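Local coordinates for protein transcription factor tau subunit sfc1 (Schizosaccharomyces pombe, PDB 4BJJ) that helps TFIIIC activate tRNA and 5S RNA genes, as a subunit of the tauA part that binds boxA promoter DNA, and is represented by an sfc7-interacting fragment, at residues 68-73 and 97-102. The protein carries 3 engineered substitutions. Sequence-based numbering, arbitrary orientation.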
# COMPACT_ATOMS: atom_id res chain seq x y z
N VAL A 68 -4.25 -5.81 19.53
CA VAL A 68 -2.93 -5.29 19.24
C VAL A 68 -3.04 -3.92 18.57
O VAL A 68 -3.86 -3.74 17.68
CB VAL A 68 -2.15 -6.30 18.31
CG1 VAL A 68 -1.00 -5.65 17.60
CG2 VAL A 68 -1.66 -7.46 19.12
N GLN A 69 -2.17 -3.00 18.96
CA GLN A 69 -2.06 -1.70 18.32
C GLN A 69 -1.07 -1.73 17.15
O GLN A 69 -0.02 -2.35 17.24
CB GLN A 69 -1.58 -0.68 19.33
CG GLN A 69 -2.49 -0.53 20.55
CD GLN A 69 -3.51 0.58 20.42
OE1 GLN A 69 -3.57 1.27 19.41
NE2 GLN A 69 -4.31 0.76 21.46
N ALA A 70 -1.42 -1.08 16.04
CA ALA A 70 -0.53 -0.97 14.90
C ALA A 70 0.66 -0.11 15.22
O ALA A 70 0.56 0.86 15.95
CB ALA A 70 -1.24 -0.36 13.72
N ARG A 71 1.78 -0.46 14.60
CA ARG A 71 2.89 0.44 14.45
C ARG A 71 2.58 1.32 13.25
O ARG A 71 2.25 0.83 12.18
CB ARG A 71 4.19 -0.33 14.25
CG ARG A 71 4.64 -1.09 15.49
CD ARG A 71 6.13 -1.32 15.48
NE ARG A 71 6.86 -0.18 16.01
CZ ARG A 71 8.18 -0.01 15.90
NH1 ARG A 71 8.91 -0.92 15.26
NH2 ARG A 71 8.76 1.06 16.42
N VAL A 72 2.68 2.63 13.43
CA VAL A 72 2.34 3.58 12.40
C VAL A 72 3.62 4.19 11.85
O VAL A 72 4.49 4.61 12.61
CB VAL A 72 1.47 4.68 12.95
CG1 VAL A 72 1.04 5.64 11.84
CG2 VAL A 72 0.29 4.08 13.65
N GLN A 73 3.75 4.22 10.53
CA GLN A 73 4.93 4.79 9.94
C GLN A 73 4.66 5.33 8.55
O GLN A 73 3.66 5.00 7.94
CB GLN A 73 6.03 3.73 9.90
CG GLN A 73 7.38 4.26 9.52
CD GLN A 73 7.81 5.36 10.43
OE1 GLN A 73 7.38 6.51 10.30
NE2 GLN A 73 8.66 5.03 11.37
N GLN A 97 0.79 7.34 4.91
CA GLN A 97 0.97 6.61 6.15
C GLN A 97 0.54 5.15 6.08
O GLN A 97 -0.36 4.77 5.34
CB GLN A 97 0.25 7.30 7.34
CG GLN A 97 1.27 7.61 8.44
CD GLN A 97 0.70 8.38 9.61
OE1 GLN A 97 -0.35 8.06 10.13
NE2 GLN A 97 1.44 9.37 10.06
N VAL A 98 1.20 4.33 6.89
CA VAL A 98 0.96 2.91 6.91
C VAL A 98 0.70 2.46 8.34
O VAL A 98 1.43 2.82 9.24
CB VAL A 98 2.18 2.13 6.38
CG1 VAL A 98 1.80 0.72 6.10
CG2 VAL A 98 2.67 2.75 5.11
N PHE A 99 -0.36 1.68 8.52
CA PHE A 99 -0.58 0.95 9.76
C PHE A 99 -0.09 -0.49 9.56
O PHE A 99 -0.64 -1.25 8.76
CB PHE A 99 -2.06 0.98 10.13
CG PHE A 99 -2.62 2.36 10.36
CD1 PHE A 99 -2.99 3.16 9.29
CD2 PHE A 99 -2.76 2.87 11.66
CE1 PHE A 99 -3.50 4.42 9.49
CE2 PHE A 99 -3.28 4.14 11.88
CZ PHE A 99 -3.66 4.91 10.80
N LEU A 100 0.97 -0.82 10.28
CA LEU A 100 1.68 -2.09 10.12
C LEU A 100 1.23 -3.09 11.16
O LEU A 100 1.56 -2.97 12.34
CB LEU A 100 3.19 -1.86 10.25
CG LEU A 100 3.80 -0.86 9.26
CD1 LEU A 100 5.06 -0.24 9.83
CD2 LEU A 100 4.13 -1.48 7.94
N PHE A 101 0.46 -4.06 10.71
CA PHE A 101 0.08 -5.18 11.55
C PHE A 101 0.85 -6.44 11.16
O PHE A 101 1.18 -7.22 12.04
CB PHE A 101 -1.42 -5.42 11.47
CG PHE A 101 -2.22 -4.43 12.21
CD1 PHE A 101 -2.16 -4.37 13.59
CD2 PHE A 101 -3.04 -3.56 11.54
CE1 PHE A 101 -2.91 -3.46 14.28
CE2 PHE A 101 -3.79 -2.64 12.24
CZ PHE A 101 -3.73 -2.60 13.62
N ARG A 102 1.15 -6.64 9.87
CA ARG A 102 1.98 -7.79 9.47
C ARG A 102 3.38 -7.61 10.00
O ARG A 102 3.84 -6.49 10.17
CB ARG A 102 2.05 -7.93 7.96
CG ARG A 102 0.70 -7.99 7.33
CD ARG A 102 0.74 -8.53 5.95
NE ARG A 102 1.06 -7.50 4.97
CZ ARG A 102 0.17 -6.80 4.27
NH1 ARG A 102 -1.14 -6.99 4.45
NH2 ARG A 102 0.60 -5.92 3.38
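The carbonyl oxygen of R71 takes the amide of L100 in the straightest bond of this antiparallel pairing, 2.8 Å from L100 N to R71 O with 168° at the hydrogen. The return bond, R71 N to L100 O at 3.4 Å, is weak, whereas Q73 and V98 bond in both directions. Between these hydrogen-bonded pairs, V72 faces F99 as a non-hydrogen-bonded pair, and V72 CA approaches V98 O in a CA-H...O contact. Side chains alternate: V72 and F99 share one face, while R71, Q73, V98 and L100 occupy the other. With CG1 anti to the backbone N (chi1 -177°), V72 rests that branch against the carboxamide of Q97, and its CG2 comes obliquely to within 3.8 Å of F99 CD2. Past L100 the pairing gives way to packing of A70 on F101: A70 CB sits over one ring face in a CH-pi contact, 3.7 Å from the centroid, and also meets the F99 ring edge. In the mixed sheet of this Tau95 triple barrel family domain, strand 88-100 lies between strands 68-73 and 12-18, F99 bonding through its backbone to L15 and E17. Backbone bonds thus hold R71 to Q73, while at A70 the join rests on the F101 ring.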